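Local coordinates for NAD_Gly3P_dh, NAD-dependent glycerol-3-phosphate dehydrogenase (Streptosporangium roseum, PDB 5OCM), which probably reduces imines to amines with NADPH, as an imine reductase of the HIBADH-related family, at residues Thr29-Arg34 with Gln45-Ala50; Asp82-Arg87 with Arg110-Leu115; Val90-Gly95 with Gly117-Ile122. One frame throughout, in Å; residues are numbered along the deposited sequence.

Interaction 1. Residues Thr29-Arg34 with Gln45-Ala50; sequences TTVWNR and QGAVLA. With NAP (NADP nicotinamide-adenine-dinucleotide phosphate), chain G.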
loop_
_atom_site.group_PDB
_atom_site.type_symbol
_atom_site.label_atom_id
_atom_site.label_comp_id
_atom_site.label_asym_id
_atom_site.label_seq_id
_atom_site.Cartn_x
_atom_site.Cartn_y
_atom_site.Cartn_z
ATOM N N THR A 29 28.559 -21.955 8.415
ATOM C CA THR A 29 28.205 -21.363 7.146
ATOM C C THR A 29 29.419 -21.186 6.254
ATOM O O THR A 29 30.407 -20.546 6.635
ATOM C CB THR A 29 27.498 -19.990 7.364
ATOM O OG1 THR A 29 26.394 -20.179 8.234
ATOM C CG2 THR A 29 27.027 -19.441 6.087
ATOM N N THR A 30 29.339 -21.733 5.042
ATOM C CA THR A 30 30.319 -21.504 3.987
ATOM C C THR A 30 29.733 -20.513 2.967
ATOM O O THR A 30 28.541 -20.578 2.620
ATOM C CB THR A 30 30.694 -22.801 3.276
ATOM O OG1 THR A 30 31.348 -23.679 4.226
ATOM C CG2 THR A 30 31.617 -22.574 2.103
ATOM N N VAL A 31 30.538 -19.548 2.532
ATOM C CA VAL A 31 30.135 -18.572 1.563
ATOM C C VAL A 31 31.042 -18.487 0.345
ATOM O O VAL A 31 32.214 -18.813 0.405
ATOM C CB VAL A 31 30.026 -17.166 2.207
ATOM C CG1 VAL A 31 29.081 -17.198 3.413
ATOM C CG2 VAL A 31 31.368 -16.638 2.608
ATOM N N TRP A 32 30.484 -18.002 -0.770
ATOM C CA TRP A 32 31.226 -17.787 -2.008
ATOM C C TRP A 32 30.534 -16.698 -2.794
ATOM O O TRP A 32 29.296 -16.570 -2.778
ATOM C CB TRP A 32 31.294 -19.062 -2.855
ATOM C CG TRP A 32 31.891 -18.829 -4.219
ATOM C CD1 TRP A 32 33.228 -18.808 -4.571
ATOM C CD2 TRP A 32 31.184 -18.526 -5.424
ATOM N NE1 TRP A 32 33.385 -18.532 -5.885
ATOM C CE2 TRP A 32 32.151 -18.344 -6.451
ATOM C CE3 TRP A 32 29.835 -18.349 -5.733
ATOM C CZ2 TRP A 32 31.805 -18.048 -7.773
ATOM C CZ3 TRP A 32 29.489 -18.040 -7.071
ATOM C CH2 TRP A 32 30.466 -17.913 -8.052
ATOM N N ASN A 33 31.330 -15.915 -3.511
ATOM C CA ASN A 33 30.859 -14.871 -4.432
ATOM C C ASN A 33 31.765 -14.871 -5.648
ATOM O O ASN A 33 32.977 -15.109 -5.512
ATOM C CB ASN A 33 30.936 -13.506 -3.762
ATOM C CG ASN A 33 30.180 -12.436 -4.550
ATOM O OD1 ASN A 33 28.947 -12.600 -4.807
ATOM N ND2 ASN A 33 30.900 -11.363 -4.974
ATOM N N ARG A 34 31.219 -14.560 -6.810
ATOM C CA ARG A 34 32.041 -14.470 -8.049
ATOM C C ARG A 34 33.209 -13.544 -7.880
ATOM O O ARG A 34 34.312 -13.916 -8.208
ATOM C CB ARG A 34 31.140 -14.004 -9.205
ATOM C CG ARG A 34 31.896 -13.555 -10.442
ATOM C CD ARG A 34 30.914 -13.178 -11.521
ATOM N NE ARG A 34 30.184 -11.964 -11.202
ATOM C CZ ARG A 34 29.370 -11.339 -12.047
ATOM N NH1 ARG A 34 28.744 -10.238 -11.672
ATOM N NH2 ARG A 34 29.176 -11.804 -13.290
ATOM N N GLN A 45 32.775 -12.841 11.276
ATOM C CA GLN A 45 31.666 -13.435 11.993
ATOM C C GLN A 45 31.696 -14.946 12.027
ATOM O O GLN A 45 30.866 -15.581 12.673
ATOM C CB GLN A 45 30.355 -12.934 11.357
ATOM C CG GLN A 45 30.045 -11.431 11.384
ATOM C CD GLN A 45 28.785 -11.115 10.490
ATOM O OE1 GLN A 45 27.822 -11.943 10.511
ATOM N NE2 GLN A 45 28.884 -10.096 9.579
ATOM N N GLY A 46 32.653 -15.554 11.311
ATOM C CA GLY A 46 32.873 -17.002 11.333
ATOM C C GLY A 46 32.537 -17.754 10.075
ATOM O O GLY A 46 32.595 -18.983 10.056
ATOM N N ALA A 47 32.160 -17.041 9.006
ATOM C CA ALA A 47 31.882 -17.722 7.748
ATOM C C ALA A 47 33.178 -18.324 7.194
ATOM O O ALA A 47 34.259 -17.722 7.350
ATOM C CB ALA A 47 31.336 -16.758 6.725
ATOM N N VAL A 48 33.069 -19.475 6.565
ATOM C CA VAL A 48 34.188 -20.091 5.863
ATOM C C VAL A 48 34.186 -19.595 4.410
ATOM O O VAL A 48 33.176 -19.795 3.710
ATOM C CB VAL A 48 34.082 -21.608 5.885
ATOM C CG1 VAL A 48 35.246 -22.255 5.124
ATOM C CG2 VAL A 48 34.005 -22.136 7.298
ATOM N N LEU A 49 35.266 -18.958 3.954
ATOM C CA LEU A 49 35.299 -18.388 2.583
ATOM C C LEU A 49 35.813 -19.441 1.630
ATOM O O LEU A 49 36.998 -19.789 1.668
ATOM C CB LEU A 49 36.233 -17.200 2.478
ATOM C CG LEU A 49 36.051 -16.034 3.408
ATOM C CD1 LEU A 49 36.728 -14.728 2.990
ATOM C CD2 LEU A 49 34.606 -15.866 3.792
ATOM N N ALA A 50 34.953 -19.959 0.784
ATOM C CA ALA A 50 35.349 -20.986 -0.201
ATOM C C ALA A 50 36.053 -20.285 -1.360
ATOM O O ALA A 50 35.686 -19.204 -1.728
ATOM C CB ALA A 50 34.131 -21.748 -0.688
HETATM P PA NAP G . 23.273 -7.328 -5.738
HETATM O O1A NAP G . 23.808 -6.527 -4.553
HETATM O O2A NAP G . 23.328 -6.536 -6.963
HETATM O O5B NAP G . 24.052 -8.752 -5.927
HETATM C C5B NAP G . 23.999 -9.428 -7.179
HETATM C C4B NAP G . 24.743 -10.713 -6.904
HETATM O O4B NAP G . 24.660 -11.610 -7.997
HETATM C C3B NAP G . 26.260 -10.530 -6.582
HETATM O O3B NAP G . 26.699 -11.458 -5.563
HETATM C C2B NAP G . 26.890 -10.871 -7.948
HETATM O O2B NAP G . 28.288 -11.210 -7.899
HETATM C C1B NAP G . 26.002 -12.004 -8.382
HETATM N N9A NAP G . 26.059 -12.283 -9.805
HETATM C C8A NAP G . 25.585 -11.560 -10.824
HETATM N N7A NAP G . 25.818 -12.151 -11.987
HETATM C C5A NAP G . 26.475 -13.292 -11.698
HETATM C C6A NAP G . 27.017 -14.397 -12.468
HETATM N N6A NAP G . 26.903 -14.394 -13.853
HETATM N N1A NAP G . 27.709 -15.358 -11.817
HETATM C C2A NAP G . 27.834 -15.372 -10.472
HETATM N N3A NAP G . 27.335 -14.402 -9.677
HETATM C C4A NAP G . 26.659 -13.384 -10.266
HETATM O O3 NAP G . 21.764 -7.776 -5.606
HETATM P PN NAP G . 21.030 -8.131 -4.179
HETATM O O1N NAP G . 20.306 -6.938 -3.703
HETATM O O2N NAP G . 21.929 -9.034 -3.318
HETATM O O5D NAP G . 19.890 -9.032 -4.886
HETATM C C5D NAP G . 20.166 -10.415 -5.125
HETATM C C4D NAP G . 18.840 -11.078 -5.440
HETATM O O4D NAP G . 17.958 -10.944 -4.245
HETATM C C3D NAP G . 18.174 -10.442 -6.677
HETATM O O3D NAP G . 17.503 -11.442 -7.464
HETATM C C2D NAP G . 17.165 -9.504 -5.994
HETATM O O2D NAP G . 16.024 -9.123 -6.781
HETATM C C1D NAP G . 16.793 -10.343 -4.742
HETATM N N1N NAP G . 16.244 -9.553 -3.659
HETATM C C2N NAP G . 16.916 -8.543 -3.144
HETATM C C3N NAP G . 16.365 -7.760 -2.113
HETATM C C7N NAP G . 17.035 -6.568 -1.541
HETATM O O7N NAP G . 16.342 -5.902 -0.741
HETATM N N7N NAP G . 18.253 -6.257 -1.887
HETATM C C4N NAP G . 15.109 -8.104 -1.586
HETATM C C5N NAP G . 14.488 -9.243 -2.089
HETATM C C6N NAP G . 15.092 -9.937 -3.123
HETATM P P2B NAP G . 29.387 -10.041 -7.953
HETATM O O1X NAP G . 29.482 -9.520 -6.557
HETATM O O2X NAP G . 30.541 -10.812 -8.495
HETATM O O3X NAP G . 28.906 -9.102 -9.061
HETATM O O HOH W 1 30.580 -20.875 10.260
HETATM O O HOH W 2 34.663 -17.115 -0.376
#
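Gly46 meets Thr29 through a water that accepts from Thr29 N and donates to Gly46 O. Gly46 has positive phi and ends helix 40-44 in a Schellman motif. Ala47 CB packs 4.0 Å from Val31 CG1, and its CA-H faces Thr29 O.

Val48 enters the sheet. Val48 N donates to Thr29 O at 2.9 Å, and Val48 O accepts from Val31 N, also at 2.9 Å. The Val48 and Thr30 side chains share a face and cross obliquely, with Thr30 OG1 3.8 Å from Val48 CB. That hydroxyl makes its hydrogen bond with Thr4. The pairing is parallel, as expected of the beta-alpha-beta unit in which helix 40-44 joins strands 29-32 and 48-49 of the Rossmann sheet.

Leu49 turns to the other face, with Val31. Their side chains run alongside each other, and Leu49 CD2 comes within 3.5 Å of Val31 CG2. The Val31 torsion (chi1 -55°) sets CG2 between backbone N and carbonyl carbon, which brings this branch to Leu49.

Ala50 N donates to Val31 O at 3.0 Å. A second water donates to both Val31 O and Ala50 O. Ala50 CB touches Thr30 CG2, and Ala50 O lies at the edge of the Trp32 ring. Beyond Trp32 the segment 29-34 leaves its partner for the cofactor. Asn33 OD1 accepts from NADP O3B at 2.6 Å while ND2 donates to O1X of the ribose 2'-phosphate. Arg34 NE and NH1 donate to O2X and O3X of that phosphate, and its guanidinium lies with one face over C5A of the adenine.

Interaction 2. Residues Asp82-Arg87 with Arg110-Leu115; sequences DVLAGR and RGITYL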
loop_
_atom_site.group_PDB
_atom_site.type_symbol
_atom_site.label_atom_id
_atom_site.label_comp_id
_atom_site.label_asym_id
_atom_site.label_seq_id
_atom_site.Cartn_x
_atom_site.Cartn_y
_atom_site.Cartn_z
ATOM N N ASP A 82 26.621 -32.558 -10.705
ATOM C CA ASP A 82 27.104 -33.677 -9.904
ATOM C C ASP A 82 27.414 -33.387 -8.486
ATOM O O ASP A 82 27.102 -34.165 -7.632
ATOM C CB ASP A 82 28.324 -34.363 -10.612
ATOM C CG ASP A 82 27.851 -35.258 -11.781
ATOM O OD1 ASP A 82 26.663 -35.678 -11.862
ATOM O OD2 ASP A 82 28.696 -35.639 -12.579
ATOM N N VAL A 83 28.029 -32.261 -8.199
ATOM C CA VAL A 83 28.347 -31.892 -6.824
ATOM C C VAL A 83 27.068 -31.771 -5.943
ATOM O O VAL A 83 27.123 -32.020 -4.790
ATOM C CB VAL A 83 29.095 -30.503 -6.905
ATOM C CG1 VAL A 83 29.340 -29.904 -5.538
ATOM C CG2 VAL A 83 30.416 -30.659 -7.658
ATOM N N LEU A 84 25.967 -31.285 -6.512
ATOM C CA LEU A 84 24.710 -31.042 -5.807
ATOM C C LEU A 84 23.924 -32.311 -5.477
ATOM O O LEU A 84 22.998 -32.283 -4.709
ATOM C CB LEU A 84 23.815 -30.006 -6.506
ATOM C CG LEU A 84 24.406 -28.582 -6.510
ATOM C CD1 LEU A 84 23.689 -27.625 -7.481
ATOM C CD2 LEU A 84 24.448 -27.954 -5.077
ATOM N N ALA A 85 24.276 -33.425 -6.089
ATOM C CA ALA A 85 23.834 -34.759 -5.643
ATOM C C ALA A 85 23.804 -34.956 -4.153
ATOM O O ALA A 85 24.802 -34.773 -3.425
ATOM C CB ALA A 85 24.708 -35.872 -6.291
ATOM N N GLY A 86 22.603 -35.274 -3.643
ATOM C CA GLY A 86 22.369 -35.549 -2.227
ATOM C C GLY A 86 22.137 -34.296 -1.405
ATOM O O GLY A 86 22.085 -34.404 -0.172
ATOM N N ARG A 87 22.175 -33.111 -2.032
ATOM C CA ARG A 87 22.073 -31.842 -1.308
ATOM C C ARG A 87 20.754 -31.205 -1.686
ATOM O O ARG A 87 20.132 -31.541 -2.645
ATOM C CB ARG A 87 23.218 -30.883 -1.646
ATOM C CG ARG A 87 24.590 -31.505 -1.417
ATOM C CD ARG A 87 25.730 -30.614 -1.885
ATOM N NE ARG A 87 26.918 -31.429 -2.003
ATOM C CZ ARG A 87 27.713 -31.785 -1.010
ATOM N NH1 ARG A 87 27.535 -31.368 0.210
ATOM N NH2 ARG A 87 28.727 -32.604 -1.273
ATOM N N ARG A 110 18.588 -34.294 -12.658
ATOM C CA ARG A 110 19.834 -34.620 -11.943
ATOM C C ARG A 110 19.656 -35.129 -10.537
ATOM O O ARG A 110 20.632 -35.358 -9.829
ATOM C CB ARG A 110 20.740 -33.374 -11.966
ATOM C CG ARG A 110 21.260 -33.065 -13.343
ATOM C CD ARG A 110 21.635 -31.609 -13.540
ATOM N NE ARG A 110 22.065 -31.373 -14.904
ATOM C CZ ARG A 110 21.264 -31.234 -15.951
ATOM N NH1 ARG A 110 19.960 -31.267 -15.823
ATOM N NH2 ARG A 110 21.772 -31.048 -17.150
ATOM N N GLY A 111 18.413 -35.365 -10.107
ATOM C CA GLY A 111 18.135 -35.869 -8.785
ATOM C C GLY A 111 18.479 -34.906 -7.662
ATOM O O GLY A 111 18.814 -35.327 -6.588
ATOM N N ILE A 112 18.440 -33.597 -7.932
ATOM C CA ILE A 112 18.740 -32.568 -6.909
ATOM C C ILE A 112 17.435 -32.097 -6.311
ATOM O O ILE A 112 16.622 -31.601 -7.055
ATOM C CB ILE A 112 19.462 -31.393 -7.529
ATOM C CG1 ILE A 112 20.810 -31.863 -8.148
ATOM C CG2 ILE A 112 19.731 -30.340 -6.458
ATOM C CD1 ILE A 112 21.350 -30.786 -9.158
ATOM N N THR A 113 17.261 -32.243 -5.001
ATOM C CA THR A 113 16.007 -31.767 -4.390
ATOM C C THR A 113 16.055 -30.242 -4.353
ATOM O O THR A 113 17.123 -29.648 -4.063
ATOM C CB THR A 113 15.540 -32.489 -3.078
ATOM O OG1 THR A 113 15.250 -31.601 -1.932
ATOM C CG2 THR A 113 16.161 -33.765 -2.819
ATOM N N TYR A 114 14.966 -29.607 -4.742
ATOM C CA TYR A 114 14.979 -28.189 -5.104
ATOM C C TYR A 114 13.799 -27.453 -4.477
ATOM O O TYR A 114 12.648 -27.878 -4.634
ATOM C CB TYR A 114 14.886 -28.054 -6.611
ATOM C CG TYR A 114 14.907 -26.655 -7.105
ATOM C CD1 TYR A 114 15.985 -25.836 -6.877
ATOM C CD2 TYR A 114 13.856 -26.143 -7.853
ATOM C CE1 TYR A 114 16.011 -24.535 -7.343
ATOM C CE2 TYR A 114 13.868 -24.812 -8.339
ATOM C CZ TYR A 114 14.915 -24.008 -8.065
ATOM O OH TYR A 114 14.973 -22.730 -8.542
ATOM N N LEU A 115 14.089 -26.352 -3.776
ATOM C CA LEU A 115 13.078 -25.446 -3.268
ATOM C C LEU A 115 13.310 -24.103 -3.912
ATOM O O LEU A 115 14.452 -23.629 -4.001
ATOM C CB LEU A 115 13.197 -25.302 -1.762
ATOM C CG LEU A 115 12.785 -26.548 -0.944
ATOM C CD1 LEU A 115 13.130 -26.359 0.512
ATOM C CD2 LEU A 115 11.279 -26.861 -1.116
HETATM O O HOH W 3 19.135 -33.723 -3.332
#
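Leu84 and Ile112 make the close part of this contact, between a loop and the residues that lead into strand 113-120 in the Rossmann domain. The loop 82-87 leads into strand 88-91. The partner 110-115 follows helix 97-109 and runs into strand 113-120, the neighbour of 88-91 in the sheet.

Ile112 lies against Leu84 with three carbons. Its CD1 is 3.7 Å from Leu84 CB, and its CG1 is 3.9 Å from the same atom. The branch CG2 reaches the other end of the loop, 4.0 Å from Arg87 O. The Ile112 torsion explains this split: chi1 is -61°, with CG1 anti to the carbonyl carbon and CG2 anti to the backbone N. Trp106 and Leu89 also touch the Ile112 side chain, and Ala57 of helix 53-58 touches Leu84. With an alanine in place of Ile112, Leu84 CB would probably lose the methyl and methylene packed on it from this side, and a gap would open between the loop and the residues before strand 113-120.

The other side is looser and wetter. Ala85 is exposed and turns its CB away from the strand. The backbones do not bond directly here, since Arg87 O and Thr113 N stand 3.8 Å apart. A water spans them instead, accepting from Thr113 N at 2.9 Å and donating to Arg87 O.

The loop keeps its own shape with a type I turn from Asp82 to Ala85 and a type II turn from Leu84 to Arg87. The Arg87 side chain folds back over it. NH1 bonds Ser60 O, and NE donates to Val83 O at 2.9 Å, with that oxygen lying in the guanidinium plane.

Interaction 3. Residues Val90-Gly95 with Gly117-Ile122; sequences VNLTSG and GAIMAI. With NAP (NADP nicotinamide-adenine-dinucleotide phosphate), chain G; 9RH (2,2,2-trifluoromethyl acetophenone hydrate), chain X.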
loop_
_atom_site.group_PDB
_atom_site.type_symbol
_atom_site.label_atom_id
_atom_site.label_comp_id
_atom_site.label_asym_id
_atom_site.label_seq_id
_atom_site.Cartn_x
_atom_site.Cartn_y
_atom_site.Cartn_z
ATOM N N VAL A 90 18.360 -24.430 -2.650
ATOM C CA VAL A 90 17.332 -23.442 -2.353
ATOM C C VAL A 90 17.671 -22.187 -3.149
ATOM O O VAL A 90 18.758 -21.613 -2.977
ATOM C CB VAL A 90 17.304 -23.084 -0.857
ATOM C CG1 VAL A 90 16.296 -21.953 -0.562
ATOM C CG2 VAL A 90 17.035 -24.339 0.004
ATOM N N ASN A 91 16.788 -21.782 -4.063
ATOM C CA ASN A 91 17.050 -20.641 -4.927
ATOM C C ASN A 91 16.179 -19.482 -4.515
ATOM O O ASN A 91 14.957 -19.579 -4.574
ATOM C CB ASN A 91 16.776 -21.036 -6.368
ATOM C CG ASN A 91 17.081 -19.918 -7.366
ATOM O OD1 ASN A 91 17.698 -18.893 -7.029
ATOM N ND2 ASN A 91 16.742 -20.197 -8.645
ATOM N N LEU A 92 16.815 -18.431 -4.031
ATOM C CA LEU A 92 16.145 -17.212 -3.551
ATOM C C LEU A 92 16.361 -16.035 -4.507
ATOM O O LEU A 92 16.097 -14.850 -4.179
ATOM C CB LEU A 92 16.617 -16.866 -2.131
ATOM C CG LEU A 92 16.322 -17.922 -1.050
ATOM C CD1 LEU A 92 16.809 -17.477 0.322
ATOM C CD2 LEU A 92 14.854 -18.293 -1.049
ATOM N N THR A 93 16.856 -16.332 -5.715
ATOM C CA THR A 93 17.033 -15.300 -6.740
ATOM C C THR A 93 15.668 -14.881 -7.323
ATOM O O THR A 93 14.848 -15.729 -7.575
ATOM C CB THR A 93 17.935 -15.870 -7.863
ATOM O OG1 THR A 93 19.174 -16.300 -7.251
ATOM C CG2 THR A 93 18.203 -14.870 -8.927
ATOM N N SER A 94 15.455 -13.595 -7.571
ATOM C CA SER A 94 14.233 -13.121 -8.236
ATOM C C SER A 94 14.092 -13.680 -9.654
ATOM O O SER A 94 15.067 -13.930 -10.341
ATOM C CB SER A 94 14.168 -11.603 -8.267
ATOM O OG SER A 94 14.357 -11.074 -7.001
ATOM N N GLY A 95 12.848 -13.856 -10.079
ATOM C CA GLY A 95 12.591 -14.285 -11.471
ATOM C C GLY A 95 11.124 -14.542 -11.715
ATOM O O GLY A 95 10.293 -14.197 -10.878
ATOM N N GLY A 117 12.304 -20.169 -3.671
ATOM C CA GLY A 117 11.766 -19.229 -2.694
ATOM C C GLY A 117 11.855 -17.770 -3.080
ATOM O O GLY A 117 12.539 -17.408 -4.020
ATOM N N ALA A 118 11.114 -16.951 -2.358
ATOM C CA ALA A 118 11.070 -15.523 -2.570
ATOM C C ALA A 118 11.254 -14.819 -1.255
ATOM O O ALA A 118 10.620 -15.189 -0.251
ATOM C CB ALA A 118 9.797 -15.111 -3.197
ATOM N N ILE A 119 12.188 -13.864 -1.215
ATOM C CA ILE A 119 12.507 -13.129 -0.004
ATOM C C ILE A 119 11.652 -11.888 0.039
ATOM O O ILE A 119 11.919 -10.941 -0.734
ATOM C CB ILE A 119 13.974 -12.726 0.093
ATOM C CG1 ILE A 119 14.891 -13.957 -0.053
ATOM C CG2 ILE A 119 14.263 -12.085 1.471
ATOM C CD1 ILE A 119 16.322 -13.545 -0.467
ATOM N N MET A 120 10.626 -11.878 0.898
ATOM C CA MET A 120 9.721 -10.732 0.975
ATOM C C MET A 120 10.168 -9.868 2.150
ATOM O O MET A 120 9.469 -9.696 3.142
ATOM C CB MET A 120 8.261 -11.188 1.123
ATOM C CG MET A 120 7.792 -12.160 0.046
ATOM S SD MET A 120 8.233 -11.817 -1.661
ATOM C CE MET A 120 7.600 -10.145 -1.832
ATOM N N ALA A 121 11.378 -9.357 2.018
ATOM C CA ALA A 121 12.069 -8.597 3.040
ATOM C C ALA A 121 13.265 -7.902 2.457
ATOM O O ALA A 121 13.819 -8.337 1.445
ATOM C CB ALA A 121 12.555 -9.556 4.163
ATOM N N ILE A 122 13.670 -6.834 3.126
ATOM C CA ILE A 122 14.937 -6.174 2.832
ATOM C C ILE A 122 16.082 -6.800 3.690
ATOM O O ILE A 122 15.827 -7.465 4.700
ATOM C CB ILE A 122 14.881 -4.641 3.078
ATOM C CG1 ILE A 122 14.426 -4.329 4.515
ATOM C CG2 ILE A 122 14.001 -3.992 2.035
ATOM C CD1 ILE A 122 14.561 -2.847 4.908
HETATM P PA NAP G . 23.273 -7.328 -5.738
HETATM O O1A NAP G . 23.808 -6.527 -4.553
HETATM O O2A NAP G . 23.328 -6.536 -6.963
HETATM O O5B NAP G . 24.052 -8.752 -5.927
HETATM C C5B NAP G . 23.999 -9.428 -7.179
HETATM C C4B NAP G . 24.743 -10.713 -6.904
HETATM O O4B NAP G . 24.660 -11.610 -7.997
HETATM C C3B NAP G . 26.260 -10.530 -6.582
HETATM O O3B NAP G . 26.699 -11.458 -5.563
HETATM C C2B NAP G . 26.890 -10.871 -7.948
HETATM O O2B NAP G . 28.288 -11.210 -7.899
HETATM C C1B NAP G . 26.002 -12.004 -8.382
HETATM N N9A NAP G . 26.059 -12.283 -9.805
HETATM C C8A NAP G . 25.585 -11.560 -10.824
HETATM N N7A NAP G . 25.818 -12.151 -11.987
HETATM C C5A NAP G . 26.475 -13.292 -11.698
HETATM C C6A NAP G . 27.017 -14.397 -12.468
HETATM N N6A NAP G . 26.903 -14.394 -13.853
HETATM N N1A NAP G . 27.709 -15.358 -11.817
HETATM C C2A NAP G . 27.834 -15.372 -10.472
HETATM N N3A NAP G . 27.335 -14.402 -9.677
HETATM C C4A NAP G . 26.659 -13.384 -10.266
HETATM O O3 NAP G . 21.764 -7.776 -5.606
HETATM P PN NAP G . 21.030 -8.131 -4.179
HETATM O O1N NAP G . 20.306 -6.938 -3.703
HETATM O O2N NAP G . 21.929 -9.034 -3.318
HETATM O O5D NAP G . 19.890 -9.032 -4.886
HETATM C C5D NAP G . 20.166 -10.415 -5.125
HETATM C C4D NAP G . 18.840 -11.078 -5.440
HETATM O O4D NAP G . 17.958 -10.944 -4.245
HETATM C C3D NAP G . 18.174 -10.442 -6.677
HETATM O O3D NAP G . 17.503 -11.442 -7.464
HETATM C C2D NAP G . 17.165 -9.504 -5.994
HETATM O O2D NAP G . 16.024 -9.123 -6.781
HETATM C C1D NAP G . 16.793 -10.343 -4.742
HETATM N N1N NAP G . 16.244 -9.553 -3.659
HETATM C C2N NAP G . 16.916 -8.543 -3.144
HETATM C C3N NAP G . 16.365 -7.760 -2.113
HETATM C C7N NAP G . 17.035 -6.568 -1.541
HETATM O O7N NAP G . 16.342 -5.902 -0.741
HETATM N N7N NAP G . 18.253 -6.257 -1.887
HETATM C C4N NAP G . 15.109 -8.104 -1.586
HETATM C C5N NAP G . 14.488 -9.243 -2.089
HETATM C C6N NAP G . 15.092 -9.937 -3.123
HETATM P P2B NAP G . 29.387 -10.041 -7.953
HETATM O O1X NAP G . 29.482 -9.520 -6.557
HETATM O O2X NAP G . 30.541 -10.812 -8.495
HETATM O O3X NAP G . 28.906 -9.102 -9.061
HETATM O O1 9RH X . 13.957 -4.477 -5.455
HETATM C C1 9RH X . 13.229 -5.622 -5.118
HETATM O O2 9RH X . 12.104 -5.847 -5.915
HETATM C C2 9RH X . 12.912 -5.653 -3.631
HETATM C C3 9RH X . 13.228 -4.571 -2.821
HETATM C C4 9RH X . 12.832 -4.544 -1.497
HETATM C C5 9RH X . 12.156 -5.608 -0.952
HETATM C C6 9RH X . 11.857 -6.689 -1.737
HETATM C C7 9RH X . 12.220 -6.715 -3.077
HETATM C C8 9RH X . 14.200 -6.702 -5.487
HETATM F F1 9RH X . 14.518 -6.572 -6.773
HETATM F F2 9RH X . 13.689 -7.944 -5.243
HETATM F F3 9RH X . 15.276 -6.504 -4.748
HETATM O O HOH W 4 13.879 -13.331 -3.494
#
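Leu92 and Ile119 cross at about a right angle in a buried beta-alpha-beta unit: strand 88-91, helix 97-109, strand 113-120. Ile119 CD1 comes 3.7 Å from Leu92 CB, and its CG1 also reaches Leu92 CD1. With CG anti to the carbonyl carbon (chi1 -61°), Leu92 lays its other methyl, CD2, against Gly117, 3.6 Å from Gly117 CA. A CB on Gly117 would clash with it.

Across these two segments the backbones are joined by Gly117 N, which donates to Asn91 O at 2.9 Å and 174°. Further on a water spans them, accepting from Ile119 N and donating to Leu92 O.

The CB of Asn91 points away from 117-122, and its ND2 bonds Tyr114 OH further back in strand 113-120. Its OD1 accepts from Thr93 N in an Asx turn, the donor standing above the carbonyl plane. Thr93 OG1 donates to the same oxygen, in that plane. This double hold is likely to fix the turn just before Ser94, which binds the cofactor.

Both segments reach the nicotinamide half of NADP. Ala121 O lies 3.3 Å from C4N, the carbon that carries the hydride in NADPH. Ile122 CG2 touches the phenyl ring of the bound trifluoroacetophenone hydrate, and Thr241 of the second subunit packs on Ser94. Ser94 N donates to ribose O3D, and Ser94 OG is hydrogen-bonded to ribose O2D at 2.6 Å.

Overall arrangement
All three contacts belong to one Rossmann sheet, their centres about 19 to 20 Å apart. Interaction 1 comes first along the chain and lies at one edge of the sheet, on strand 48-49. Interactions 2 and 3 follow, their segments alternating, and both use strand 113-120. They touch: Leu115 O is probably hydrogen-bonded to Asn91 N, and Tyr114 OH to Asn91 ND2. Interaction 2 lies away from the bound groups. Interactions 1 and 3 both reach NADP, one at the adenosine phosphate and the other at the nicotinamide ribose and ring. The residues after strands 29-32, 88-91 and 113-120 thus meet both halves of the cofactor, and interaction 3 meets the second subunit at the ligand site.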